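Local atomic coordinates of putative carboxynorspermidine decarboxylase protein (Sinorhizobium meliloti, PDB entry 3MT1), a protein that probably decarboxylates carboxynorspermidine and carboxyspermidine to norspermidine and spermidine, using pyridoxal 5'-phosphate as cofactor. Residues 25-36 against 48-57; 114-122 against 155-163. All coordinates share one frame; numbering follows the deposited sequence.

Interaction 1: 25-36 against 48-57; sequences REKSGAKALLAL and MRDYMDGTTS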
ATOM      1  N   ARG B  25     -32.913   7.604   1.312  1.00 42.45           N
ATOM      2  CA  ARG B  25     -33.077   8.411   2.511  1.00 43.02           C
ATOM      3  C   ARG B  25     -34.511   8.949   2.593  1.00 45.29           C
ATOM      4  O   ARG B  25     -35.117   8.998   3.655  1.00 45.97           O
ATOM      5  CB  ARG B  25     -32.105   9.592   2.498  1.00 42.30           C
ATOM      6  CG  ARG B  25     -30.670   9.187   2.426  1.00 41.50           C
ATOM      7  CD  ARG B  25     -29.677  10.356   2.352  1.00 42.99           C
ATOM      8  NE  ARG B  25     -30.040  11.514   3.152  1.00 41.92           N
ATOM      9  CZ  ARG B  25     -30.515  12.643   2.627  1.00 43.15           C
ATOM     10  NH1 ARG B  25     -30.654  12.760   1.309  1.00 41.22           N
ATOM     11  NH2 ARG B  25     -30.845  13.659   3.412  1.00 42.76           N
ATOM     12  N   GLU B  26     -35.042   9.343   1.451  1.00 46.67           N
ATOM     13  CA  GLU B  26     -36.346   9.959   1.371  1.00 49.40           C
ATOM     14  C   GLU B  26     -37.453   8.904   1.678  1.00 49.88           C
ATOM     15  O   GLU B  26     -38.337   9.128   2.525  1.00 50.52           O
ATOM     16  CB  GLU B  26     -36.457  10.550  -0.040  1.00 50.91           C
ATOM     17  CG  GLU B  26     -37.704  11.330  -0.380  1.00 57.79           C
ATOM     18  CD  GLU B  26     -37.882  11.441  -1.908  1.00 64.72           C
ATOM     19  OE1 GLU B  26     -36.863  11.292  -2.641  1.00 67.05           O
ATOM     20  OE2 GLU B  26     -39.021  11.680  -2.376  1.00 65.55           O
ATOM     21  N   LYS B  27     -37.358   7.748   1.017  1.00 48.97           N
ATOM     22  CA  LYS B  27     -38.337   6.664   1.129  1.00 49.05           C
ATOM     23  C   LYS B  27     -38.290   5.972   2.471  1.00 48.88           C
ATOM     24  O   LYS B  27     -39.328   5.561   2.991  1.00 50.62           O
ATOM     25  CB  LYS B  27     -38.101   5.612   0.048  1.00 49.47           C
ATOM     26  CG  LYS B  27     -38.326   6.077  -1.377  1.00 48.95           C
ATOM     27  CD  LYS B  27     -39.614   6.851  -1.531  1.00 48.84           C
ATOM     28  CE  LYS B  27     -39.950   7.005  -2.983  1.00 53.09           C
ATOM     29  NZ  LYS B  27     -41.059   7.969  -3.215  1.00 55.20           N
ATOM     30  N   SER B  28     -37.089   5.864   3.036  1.00 46.88           N
ATOM     31  CA  SER B  28     -36.854   5.064   4.218  1.00 46.57           C
ATOM     32  C   SER B  28     -36.858   5.908   5.455  1.00 46.78           C
ATOM     33  O   SER B  28     -37.237   5.422   6.506  1.00 47.32           O
ATOM     34  CB  SER B  28     -35.492   4.346   4.135  1.00 45.69           C
ATOM     35  OG  SER B  28     -34.429   5.279   3.970  1.00 43.00           O
ATOM     36  N   GLY B  29     -36.390   7.156   5.349  1.00 43.52           N
ATOM     37  CA  GLY B  29     -36.089   7.979   6.531  1.00 43.42           C
ATOM     38  C   GLY B  29     -34.803   7.534   7.219  1.00 43.26           C
ATOM     39  O   GLY B  29     -34.471   7.988   8.319  1.00 43.48           O
ATOM     40  N   ALA B  30     -34.073   6.624   6.582  1.00 43.26           N
ATOM     41  CA  ALA B  30     -32.797   6.179   7.107  1.00 42.52           C
ATOM     42  C   ALA B  30     -31.780   7.251   6.713  1.00 42.55           C
ATOM     43  O   ALA B  30     -32.004   8.012   5.764  1.00 43.46           O
ATOM     44  CB  ALA B  30     -32.433   4.820   6.551  1.00 41.70           C
ATOM     45  N   LYS B  31     -30.690   7.358   7.464  1.00 42.21           N
ATOM     46  CA  LYS B  31     -29.653   8.335   7.119  1.00 41.67           C
ATOM     47  C   LYS B  31     -28.448   7.594   6.543  1.00 40.34           C
ATOM     48  O   LYS B  31     -28.235   6.459   6.860  1.00 39.45           O
ATOM     49  CB  LYS B  31     -29.289   9.187   8.335  1.00 41.55           C
ATOM     50  CG  LYS B  31     -30.334  10.290   8.637  1.00 44.90           C
ATOM     51  CD  LYS B  31     -30.024  11.042   9.921  1.00 48.05           C
ATOM     52  CE  LYS B  31     -31.202  11.898  10.346  1.00 51.50           C
ATOM     53  NZ  LYS B  31     -31.141  13.214   9.651  1.00 55.69           N
ATOM     54  N   ALA B  32     -27.692   8.244   5.668  1.00 40.51           N
ATOM     55  CA  ALA B  32     -26.550   7.628   5.000  1.00 40.10           C
ATOM     56  C   ALA B  32     -25.303   8.441   5.268  1.00 39.06           C
ATOM     57  O   ALA B  32     -25.312   9.686   5.095  1.00 39.82           O
ATOM     58  CB  ALA B  32     -26.781   7.556   3.483  1.00 40.98           C
ATOM     59  N   LEU B  33     -24.237   7.735   5.658  1.00 37.03           N
ATOM     60  CA  LEU B  33     -22.944   8.347   5.926  1.00 35.12           C
ATOM     61  C   LEU B  33     -21.881   7.748   5.005  1.00 34.39           C
ATOM     62  O   LEU B  33     -21.816   6.531   4.829  1.00 34.29           O
ATOM     63  CB  LEU B  33     -22.558   8.142   7.381  1.00 34.01           C
ATOM     64  CG  LEU B  33     -23.602   8.377   8.460  1.00 34.84           C
ATOM     65  CD1 LEU B  33     -23.120   7.878   9.826  1.00 33.11           C
ATOM     66  CD2 LEU B  33     -23.951   9.831   8.544  1.00 35.13           C
ATOM     67  N   LEU B  34     -21.055   8.600   4.402  1.00 34.03           N
ATOM     68  CA  LEU B  34     -19.971   8.105   3.555  1.00 33.99           C
ATOM     69  C   LEU B  34     -18.943   7.409   4.443  1.00 33.12           C
ATOM     70  O   LEU B  34     -18.484   8.006   5.403  1.00 33.69           O
ATOM     71  CB  LEU B  34     -19.303   9.276   2.815  1.00 34.09           C
ATOM     72  CG  LEU B  34     -18.052   9.029   1.962  1.00 33.72           C
ATOM     73  CD1 LEU B  34     -18.324   7.960   0.862  1.00 34.05           C
ATOM     74  CD2 LEU B  34     -17.526  10.321   1.343  1.00 32.65           C
ATOM     75  N   ALA B  35     -18.581   6.171   4.146  1.00 32.50           N
ATOM     76  CA  ALA B  35     -17.470   5.521   4.901  1.00 32.76           C
ATOM     77  C   ALA B  35     -16.111   5.984   4.389  1.00 32.54           C
ATOM     78  O   ALA B  35     -15.720   5.621   3.275  1.00 32.77           O
ATOM     79  CB  ALA B  35     -17.569   4.002   4.864  1.00 32.25           C
ATOM     80  N   LEU B  36     -15.421   6.817   5.179  1.00 32.76           N
ATOM     81  CA  LEU B  36     -14.162   7.414   4.737  1.00 33.13           C
ATOM     82  C   LEU B  36     -13.027   6.394   4.497  1.00 33.62           C
ATOM     83  O   LEU B  36     -12.121   6.672   3.745  1.00 34.09           O
ATOM     84  CB  LEU B  36     -13.742   8.546   5.645  1.00 33.23           C
ATOM     85  CG  LEU B  36     -14.679   9.774   5.704  1.00 35.03           C
ATOM     86  CD1 LEU B  36     -14.046  10.934   6.486  1.00 34.27           C
ATOM     87  CD2 LEU B  36     -15.014  10.265   4.302  1.00 35.31           C
HETATM   88  N   MSE B  48     -21.154  15.714  -2.890  1.00 43.51           N
HETATM   89  CA  MSE B  48     -21.871  14.652  -2.173  1.00 41.46           C
HETATM   90  C   MSE B  48     -22.707  15.132  -0.971  1.00 41.49           C
HETATM   91  O   MSE B  48     -23.709  14.502  -0.621  1.00 41.02           O
HETATM   92  CB  MSE B  48     -20.886  13.570  -1.712  1.00 39.27           C
HETATM   93  CG  MSE B  48     -20.117  12.969  -2.828  1.00 38.72           C
HETATM   94 SE   MSE B  48     -18.613  11.895  -2.281  0.75 36.06          SE
HETATM   95  CE  MSE B  48     -19.558  10.299  -1.835  1.00 34.33           C
ATOM     96  N   ARG B  49     -22.264  16.212  -0.333  1.00 41.47           N
ATOM     97  CA  ARG B  49     -22.877  16.751   0.880  1.00 42.24           C
ATOM     98  C   ARG B  49     -24.420  16.821   0.831  1.00 42.63           C
ATOM     99  O   ARG B  49     -25.105  16.349   1.742  1.00 41.05           O
ATOM    100  CB  ARG B  49     -22.299  18.158   1.172  1.00 43.65           C
ATOM    101  CG  ARG B  49     -22.125  18.465   2.639  1.00 46.13           C
ATOM    102  CD  ARG B  49     -21.652  19.880   2.953  1.00 51.49           C
ATOM    103  NE  ARG B  49     -22.598  20.517   3.888  1.00 59.82           N
ATOM    104  CZ  ARG B  49     -22.275  21.210   4.990  1.00 67.05           C
ATOM    105  NH1 ARG B  49     -20.994  21.360   5.364  1.00 69.51           N
ATOM    106  NH2 ARG B  49     -23.244  21.753   5.750  1.00 70.10           N
ATOM    107  N   ASP B  50     -24.963  17.417  -0.228  1.00 43.81           N
ATOM    108  CA  ASP B  50     -26.397  17.673  -0.255  1.00 45.06           C
ATOM    109  C   ASP B  50     -27.257  16.425  -0.428  1.00 44.04           C
ATOM    110  O   ASP B  50     -28.478  16.516  -0.357  1.00 44.64           O
ATOM    111  CB  ASP B  50     -26.747  18.719  -1.305  1.00 47.48           C
ATOM    112  CG  ASP B  50     -26.078  20.059  -1.036  1.00 50.02           C
ATOM    113  OD1 ASP B  50     -26.042  20.498   0.145  1.00 51.80           O
ATOM    114  OD2 ASP B  50     -25.588  20.671  -2.007  1.00 50.96           O
ATOM    115  N   TYR B  51     -26.623  15.268  -0.629  1.00 41.71           N
ATOM    116  CA  TYR B  51     -27.346  14.032  -0.856  1.00 40.55           C
ATOM    117  C   TYR B  51     -27.169  13.051   0.273  1.00 38.91           C
ATOM    118  O   TYR B  51     -27.840  12.010   0.311  1.00 38.95           O
ATOM    119  CB  TYR B  51     -26.933  13.360  -2.170  1.00 40.83           C
ATOM    120  CG  TYR B  51     -27.098  14.173  -3.459  1.00 42.37           C
ATOM    121  CD1 TYR B  51     -28.254  14.051  -4.247  1.00 41.73           C
ATOM    122  CD2 TYR B  51     -26.080  15.037  -3.905  1.00 41.78           C
ATOM    123  CE1 TYR B  51     -28.385  14.756  -5.456  1.00 43.14           C
ATOM    124  CE2 TYR B  51     -26.205  15.762  -5.093  1.00 42.68           C
ATOM    125  CZ  TYR B  51     -27.360  15.610  -5.878  1.00 45.10           C
ATOM    126  OH  TYR B  51     -27.499  16.324  -7.064  1.00 46.66           O
HETATM  127  N   MSE B  52     -26.265  13.368   1.184  1.00 37.58           N
HETATM  128  CA  MSE B  52     -25.957  12.486   2.295  1.00 36.76           C
HETATM  129  C   MSE B  52     -26.051  13.172   3.645  1.00 37.59           C
HETATM  130  O   MSE B  52     -26.356  14.368   3.724  1.00 39.60           O
HETATM  131  CB  MSE B  52     -24.595  11.846   2.100  1.00 35.40           C
HETATM  132  CG  MSE B  52     -24.512  11.068   0.790  1.00 34.58           C
HETATM  133 SE   MSE B  52     -22.803  10.141   0.612  0.75 32.87          SE
HETATM  134  CE  MSE B  52     -23.245   8.548   1.523  1.00 26.43           C
ATOM    135  N   ASP B  53     -25.810  12.423   4.716  1.00 37.41           N
ATOM    136  CA  ASP B  53     -26.069  12.933   6.075  1.00 38.12           C
ATOM    137  C   ASP B  53     -24.804  13.101   6.924  1.00 37.52           C
ATOM    138  O   ASP B  53     -24.909  13.519   8.081  1.00 39.37           O
ATOM    139  CB  ASP B  53     -27.083  12.037   6.808  1.00 37.80           C
ATOM    140  CG  ASP B  53     -28.455  12.051   6.150  1.00 41.16           C
ATOM    141  OD1 ASP B  53     -29.219  13.024   6.394  1.00 45.02           O
ATOM    142  OD2 ASP B  53     -28.780  11.094   5.389  1.00 43.60           O
ATOM    143  N   GLY B  54     -23.635  12.791   6.357  1.00 35.73           N
ATOM    144  CA  GLY B  54     -22.389  12.765   7.097  1.00 35.06           C
ATOM    145  C   GLY B  54     -21.393  11.676   6.687  1.00 34.40           C
ATOM    146  O   GLY B  54     -21.464  11.096   5.591  1.00 35.08           O
ATOM    147  N   THR B  55     -20.474  11.380   7.582  1.00 33.40           N
ATOM    148  CA  THR B  55     -19.366  10.484   7.300  1.00 33.05           C
ATOM    149  C   THR B  55     -19.244   9.589   8.492  1.00 33.03           C
ATOM    150  O   THR B  55     -19.684   9.943   9.564  1.00 33.91           O
ATOM    151  CB  THR B  55     -17.996  11.292   7.187  1.00 33.59           C
ATOM    152  OG1 THR B  55     -17.694  11.974   8.429  1.00 32.70           O
ATOM    153  CG2 THR B  55     -18.065  12.336   6.052  1.00 31.87           C
ATOM    154  N   THR B  56     -18.661   8.424   8.313  1.00 33.37           N
ATOM    155  CA  THR B  56     -18.253   7.610   9.444  1.00 34.12           C
ATOM    156  C   THR B  56     -16.745   7.302   9.298  1.00 32.87           C
ATOM    157  O   THR B  56     -16.245   7.243   8.212  1.00 32.72           O
ATOM    158  CB  THR B  56     -19.122   6.338   9.571  1.00 35.17           C
ATOM    159  OG1 THR B  56     -18.824   5.688  10.810  1.00 38.15           O
ATOM    160  CG2 THR B  56     -18.857   5.331   8.402  1.00 35.88           C
ATOM    161  N   SER B  57     -16.048   7.126  10.399  1.00 32.92           N
ATOM    162  CA  SER B  57     -14.595   7.095  10.419  1.00 33.95           C
ATOM    163  C   SER B  57     -14.057   5.990  11.272  1.00 33.65           C
ATOM    164  O   SER B  57     -14.704   5.590  12.215  1.00 35.47           O
ATOM    165  CB  SER B  57     -14.083   8.358  11.089  1.00 34.10           C
ATOM    166  OG  SER B  57     -14.256   9.460  10.249  1.00 38.17           O
TER

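Interaction 2: 114-122 against 155-163; sequences IARGLRLNP and RINGFMIHN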
ATOM      1  N   ILE B 114     -21.447  13.419  24.178  1.00 46.59           N
ATOM      2  CA  ILE B 114     -22.036  13.022  22.921  1.00 45.13           C
ATOM      3  C   ILE B 114     -22.669  11.659  23.083  1.00 44.92           C
ATOM      4  O   ILE B 114     -22.445  10.991  24.105  1.00 45.77           O
ATOM      5  CB  ILE B 114     -20.983  12.998  21.770  1.00 44.36           C
ATOM      6  CG1 ILE B 114     -19.774  12.135  22.157  1.00 44.64           C
ATOM      7  CG2 ILE B 114     -20.566  14.444  21.367  1.00 44.24           C
ATOM      8  CD1 ILE B 114     -18.841  11.834  21.024  1.00 44.57           C
ATOM      9  N   ALA B 115     -23.457  11.264  22.081  1.00 43.90           N
ATOM     10  CA  ALA B 115     -24.141   9.966  22.033  1.00 44.50           C
ATOM     11  C   ALA B 115     -23.129   8.807  21.889  1.00 44.40           C
ATOM     12  O   ALA B 115     -22.228   8.876  21.059  1.00 43.91           O
ATOM     13  CB  ALA B 115     -25.162   9.939  20.878  1.00 43.40           C
ATOM     14  N   ARG B 116     -23.276   7.764  22.702  1.00 44.89           N
ATOM     15  CA  ARG B 116     -22.345   6.663  22.696  1.00 44.77           C
ATOM     16  C   ARG B 116     -23.046   5.423  22.182  1.00 44.67           C
ATOM     17  O   ARG B 116     -24.237   5.204  22.456  1.00 45.69           O
ATOM     18  CB  ARG B 116     -21.760   6.445  24.101  1.00 46.87           C
ATOM     19  CG  ARG B 116     -20.850   7.616  24.586  1.00 48.09           C
ATOM     20  CD  ARG B 116     -20.592   7.628  26.101  1.00 51.00           C
ATOM     21  NE  ARG B 116     -21.818   7.456  26.889  1.00 55.62           N
ATOM     22  CZ  ARG B 116     -22.709   8.411  27.153  1.00 57.04           C
ATOM     23  NH1 ARG B 116     -22.552   9.658  26.702  1.00 59.34           N
ATOM     24  NH2 ARG B 116     -23.776   8.117  27.871  1.00 57.75           N
ATOM     25  N   GLY B 117     -22.301   4.627  21.421  1.00 43.69           N
ATOM     26  CA  GLY B 117     -22.797   3.399  20.816  1.00 43.41           C
ATOM     27  C   GLY B 117     -21.861   2.242  21.065  1.00 44.47           C
ATOM     28  O   GLY B 117     -20.739   2.415  21.537  1.00 44.80           O
ATOM     29  N   LEU B 118     -22.324   1.036  20.767  1.00 45.81           N
ATOM     30  CA  LEU B 118     -21.535  -0.157  21.012  1.00 46.46           C
ATOM     31  C   LEU B 118     -21.696  -1.029  19.787  1.00 46.45           C
ATOM     32  O   LEU B 118     -22.793  -1.150  19.263  1.00 46.84           O
ATOM     33  CB  LEU B 118     -22.044  -0.874  22.280  1.00 48.23           C
ATOM     34  CG  LEU B 118     -21.306  -2.146  22.740  1.00 49.58           C
ATOM     35  CD1 LEU B 118     -20.052  -1.808  23.554  1.00 50.46           C
ATOM     36  CD2 LEU B 118     -22.201  -3.088  23.536  1.00 50.21           C
ATOM     37  N   ARG B 119     -20.613  -1.626  19.311  1.00 46.88           N
ATOM     38  CA  ARG B 119     -20.730  -2.564  18.202  1.00 47.71           C
ATOM     39  C   ARG B 119     -21.207  -3.931  18.659  1.00 50.23           C
ATOM     40  O   ARG B 119     -20.729  -4.483  19.655  1.00 52.01           O
ATOM     41  CB  ARG B 119     -19.406  -2.733  17.477  1.00 47.09           C
ATOM     42  CG  ARG B 119     -19.566  -3.467  16.180  1.00 47.82           C
ATOM     43  CD  ARG B 119     -18.265  -3.681  15.493  1.00 50.85           C
ATOM     44  NE  ARG B 119     -18.472  -4.325  14.199  1.00 55.14           N
ATOM     45  CZ  ARG B 119     -17.573  -4.352  13.222  1.00 55.85           C
ATOM     46  NH1 ARG B 119     -16.388  -3.756  13.385  1.00 56.52           N
ATOM     47  NH2 ARG B 119     -17.865  -4.965  12.079  1.00 55.32           N
ATOM     48  N   LEU B 120     -22.144  -4.488  17.910  1.00 51.07           N
ATOM     49  CA  LEU B 120     -22.669  -5.798  18.209  1.00 53.29           C
ATOM     50  C   LEU B 120     -22.287  -6.736  17.093  1.00 54.26           C
ATOM     51  O   LEU B 120     -22.337  -6.378  15.923  1.00 52.34           O
ATOM     52  CB  LEU B 120     -24.183  -5.723  18.353  1.00 54.18           C
ATOM     53  CG  LEU B 120     -24.899  -5.628  19.710  1.00 54.77           C
ATOM     54  CD1 LEU B 120     -24.151  -4.874  20.787  1.00 53.22           C
ATOM     55  CD2 LEU B 120     -26.278  -5.013  19.466  1.00 54.42           C
ATOM     56  N   ASN B 121     -21.873  -7.937  17.476  1.00 57.86           N
ATOM     57  CA  ASN B 121     -21.401  -8.942  16.539  1.00 59.96           C
ATOM     58  C   ASN B 121     -22.508  -9.961  16.371  1.00 63.20           C
ATOM     59  O   ASN B 121     -22.844 -10.666  17.329  1.00 65.91           O
ATOM     60  CB  ASN B 121     -20.138  -9.602  17.090  1.00 60.57           C
ATOM     61  CG  ASN B 121     -19.498 -10.600  16.117  1.00 61.40           C
ATOM     62  OD1 ASN B 121     -20.054 -10.944  15.070  1.00 60.27           O
ATOM     63  ND2 ASN B 121     -18.313 -11.084  16.487  1.00 61.41           N
ATOM     64  N   PRO B 122     -23.117 -10.020  15.173  1.00 64.05           N
ATOM     65  CA  PRO B 122     -24.125 -11.058  14.987  1.00 66.94           C
ATOM     66  C   PRO B 122     -23.545 -12.490  14.898  1.00 70.32           C
ATOM     67  O   PRO B 122     -24.181 -13.425  15.417  1.00 73.66           O
ATOM     68  CB  PRO B 122     -24.822 -10.641  13.689  1.00 66.09           C
ATOM     69  CG  PRO B 122     -24.562  -9.176  13.569  1.00 62.09           C
ATOM     70  CD  PRO B 122     -23.173  -9.011  14.099  1.00 62.02           C
ATOM     71  N   ARG B 155     -25.374   3.462  29.780  1.00 62.89           N
ATOM     72  CA  ARG B 155     -24.252   4.276  29.331  1.00 61.04           C
ATOM     73  C   ARG B 155     -24.226   4.428  27.814  1.00 58.53           C
ATOM     74  O   ARG B 155     -23.477   5.245  27.282  1.00 57.01           O
ATOM     75  CB  ARG B 155     -22.928   3.680  29.816  1.00 61.80           C
ATOM     76  CG  ARG B 155     -22.970   3.121  31.225  1.00 66.03           C
ATOM     77  CD  ARG B 155     -21.604   2.687  31.680  1.00 68.80           C
ATOM     78  NE  ARG B 155     -20.801   3.819  32.123  1.00 71.23           N
ATOM     79  CZ  ARG B 155     -19.528   3.743  32.508  1.00 74.52           C
ATOM     80  NH1 ARG B 155     -18.876   2.579  32.500  1.00 75.59           N
ATOM     81  NH2 ARG B 155     -18.892   4.847  32.895  1.00 75.47           N
ATOM     82  N   ILE B 156     -25.016   3.631  27.105  1.00 58.13           N
ATOM     83  CA  ILE B 156     -25.113   3.792  25.651  1.00 56.55           C
ATOM     84  C   ILE B 156     -26.511   4.229  25.232  1.00 56.42           C
ATOM     85  O   ILE B 156     -27.335   4.537  26.059  1.00 57.65           O
ATOM     86  CB  ILE B 156     -24.686   2.528  24.873  1.00 55.83           C
ATOM     87  CG1 ILE B 156     -25.502   1.324  25.358  1.00 57.96           C
ATOM     88  CG2 ILE B 156     -23.160   2.335  24.956  1.00 55.03           C
ATOM     89  CD1 ILE B 156     -24.792  -0.033  25.241  1.00 59.94           C
ATOM     90  N   ASN B 157     -26.764   4.191  23.937  1.00 55.40           N
ATOM     91  CA  ASN B 157     -27.848   4.914  23.316  1.00 55.60           C
ATOM     92  C   ASN B 157     -28.101   4.326  21.902  1.00 54.22           C
ATOM     93  O   ASN B 157     -29.120   4.603  21.261  1.00 53.41           O
ATOM     94  CB  ASN B 157     -27.376   6.365  23.258  1.00 55.28           C
ATOM     95  CG  ASN B 157     -28.228   7.240  22.419  1.00 56.93           C
ATOM     96  OD1 ASN B 157     -27.741   7.825  21.470  1.00 60.79           O
ATOM     97  ND2 ASN B 157     -29.483   7.408  22.791  1.00 61.15           N
ATOM     98  N   GLY B 158     -27.155   3.499  21.447  1.00 52.93           N
ATOM     99  CA  GLY B 158     -27.128   3.037  20.078  1.00 52.22           C
ATOM    100  C   GLY B 158     -26.273   1.810  19.857  1.00 52.37           C
ATOM    101  O   GLY B 158     -25.395   1.489  20.659  1.00 52.49           O
ATOM    102  N   PHE B 159     -26.547   1.113  18.763  1.00 52.49           N
ATOM    103  CA  PHE B 159     -25.726  -0.021  18.378  1.00 53.20           C
ATOM    104  C   PHE B 159     -25.228   0.147  16.968  1.00 52.87           C
ATOM    105  O   PHE B 159     -25.875   0.785  16.128  1.00 51.68           O
ATOM    106  CB  PHE B 159     -26.506  -1.327  18.445  1.00 54.57           C
ATOM    107  CG  PHE B 159     -26.973  -1.695  19.817  1.00 55.23           C
ATOM    108  CD1 PHE B 159     -26.081  -1.756  20.879  1.00 55.67           C
ATOM    109  CD2 PHE B 159     -28.294  -2.013  20.037  1.00 55.46           C
ATOM    110  CE1 PHE B 159     -26.510  -2.106  22.142  1.00 57.37           C
ATOM    111  CE2 PHE B 159     -28.736  -2.377  21.305  1.00 58.59           C
ATOM    112  CZ  PHE B 159     -27.849  -2.420  22.359  1.00 58.39           C
HETATM  113  N   MSE B 160     -24.058  -0.430  16.724  1.00 54.24           N
HETATM  114  CA  MSE B 160     -23.539  -0.572  15.384  1.00 54.84           C
HETATM  115  C   MSE B 160     -23.496  -2.059  15.062  1.00 56.42           C
HETATM  116  O   MSE B 160     -23.124  -2.855  15.917  1.00 57.24           O
HETATM  117  CB  MSE B 160     -22.155   0.048  15.271  1.00 53.50           C
HETATM  118  CG  MSE B 160     -21.637   0.013  13.856  1.00 55.76           C
HETATM  119 SE   MSE B 160     -19.740  -0.393  13.765  0.75 60.71          SE
HETATM  120  CE  MSE B 160     -19.105   1.425  13.714  1.00 57.34           C
ATOM    121  N   ILE B 161     -23.907  -2.414  13.844  1.00 57.70           N
ATOM    122  CA  ILE B 161     -23.850  -3.790  13.339  1.00 60.81           C
ATOM    123  C   ILE B 161     -23.443  -3.733  11.883  1.00 61.06           C
ATOM    124  O   ILE B 161     -24.114  -3.105  11.081  1.00 61.55           O
ATOM    125  CB  ILE B 161     -25.231  -4.511  13.423  1.00 62.48           C
ATOM    126  CG1 ILE B 161     -25.541  -4.961  14.847  1.00 63.96           C
ATOM    127  CG2 ILE B 161     -25.278  -5.722  12.518  1.00 63.75           C
ATOM    128  CD1 ILE B 161     -26.331  -3.926  15.630  1.00 66.38           C
ATOM    129  N   HIS B 162     -22.338  -4.364  11.535  1.00 62.23           N
ATOM    130  CA  HIS B 162     -21.856  -4.316  10.169  1.00 62.64           C
ATOM    131  C   HIS B 162     -21.430  -5.733   9.791  1.00 64.94           C
ATOM    132  O   HIS B 162     -20.299  -6.175  10.054  1.00 64.63           O
ATOM    133  CB  HIS B 162     -20.731  -3.277  10.035  1.00 61.60           C
ATOM    134  CG  HIS B 162     -20.074  -3.246   8.686  1.00 62.60           C
ATOM    135  ND1 HIS B 162     -20.501  -2.428   7.664  1.00 62.53           N
ATOM    136  CD2 HIS B 162     -19.001  -3.918   8.200  1.00 64.84           C
ATOM    137  CE1 HIS B 162     -19.731  -2.604   6.605  1.00 63.45           C
ATOM    138  NE2 HIS B 162     -18.813  -3.504   6.903  1.00 64.65           N
ATOM    139  N   ASN B 163     -22.388  -6.462   9.219  1.00 67.15           N
ATOM    140  CA  ASN B 163     -22.161  -7.822   8.738  1.00 69.49           C
ATOM    141  C   ASN B 163     -21.998  -7.927   7.219  1.00 69.55           C
ATOM    142  O   ASN B 163     -21.123  -8.663   6.735  1.00 71.43           O
ATOM    143  CB  ASN B 163     -23.266  -8.762   9.219  1.00 71.18           C
ATOM    144  CG  ASN B 163     -24.636  -8.153   9.082  1.00 71.70           C
ATOM    145  OD1 ASN B 163     -24.770  -6.933   9.031  1.00 70.98           O
ATOM    146  ND2 ASN B 163     -25.672  -8.998   9.033  1.00 73.98           N
TER
HETATM  147  O   HOH W   1     -20.779  -5.562  13.818  1.00 51.53           O

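Interaction 1: 25-36 against 48-57
D53, L34 and L33 carry this contact, which joins the first two parallel strands of the beta/alpha-barrel, 31-35 and 54-57, within one beta-alpha-beta unit. The D53 carboxylate lies where helix 11-28 gives way to the first strand. Its OD2 takes R25 NE at 2.6 Å in a salt bridge and the backbone N of A32 at 3.1 Å, the arginine on the syn side and the amide on the anti side, from opposite faces of the carboxylate plane. A bend at chi3 (37°) turns the R25 guanidinium back to this oxygen, its plane 54° from that of the carboxylate. K31 crosses D53 at about a right angle and adds a long salt bridge from NZ to OD1. The D53 N returns a bond to A32 O, and from there the ladder runs on through L34 N to G54 O, T56 N to L34 O and L36 N to T56 O. L34 sets both methyls against the selenomethionine methyl of M48 (L34 CD2 to M48 CE 3.8 Å), its CG lying opposite the backbone N (chi1 174°), while M52 CE closes on the L34 backbone N. M18 of helix 11-28 touches both selenomethionines. L33 lays CB and CD2 along G54, where a beta carbon would probably be tight against L33 CD2 and, at these backbone angles, against the carbonyl O of D53; L33 CD2 rests 3.6 Å from G54 CA.

Interaction 2: 114-122 against 155-163
The carbonyl oxygen of R155 takes two bonds from the guanidinium of R116, NE at 2.8 Å and NH2 at 2.9 Å from R155 O. NE arrives nearly in line with the C=O, whereas NH2 comes from above the carbonyl plane; a bend at chi3 (-47°) brings both nitrogens round to the same atom. With an alanine in place of R116 both donors go, and R155 O is likely to be left without these partners and the segment leading into strand 158-160 less firmly held. Beyond it the strands pair in parallel: L118 N to G158 O, M160 N to L118 O, and L120 N to M160 O, the last nearly straight at 169°. On the side of L118 and F159, CD2 of L120 sits over the phenylalanine ring, 3.5 Å from its centroid, a CH-pi contact, while L120 CB packs on I161 CG1 at 3.8 Å. L187 and F184 of helix 170-190 reach F159 and L120 respectively. R119 and M160 occupy the other face. The arginine runs extended, its CG 3.9 Å from M160 SE and the selenium over one face of the guanidinium. Its NH1 bonds Y77 OH, NH2 reaches H162 O weakly, and one water takes bonds from R119 NE (2.6 Å) and H162 N while donating to L120 O. H162, whose ND1 accepts from G198 N, approaches a bound sulfate at the C-terminal ends of these strands, where the active site of the beta/alpha-barrel in class-II (fold type III) decarboxylases lies.

In the fold
From the N terminus the chain runs through helix 11-28 into strand 31-35, then by helix 45-49 to strand 54-57, where interaction 1 closes the first short crossover. Strands 73-77 and 95-98 follow, and interaction 2 opens on the next, 115-119. Its loop, from 114-122 to 155-163, is longer, and part of it is not modelled. The two contacts are in series, neither nested nor crossed, and join strands one and two and strands five and six of the same eight-stranded parallel barrel. The centres of interactions 1 and 2 lie about 18 Å apart. Strand 226-229 pairs with 31-35 to close the barrel, and bound sulfate, probably from the crystallisation liquor, is found near A35 and near H162.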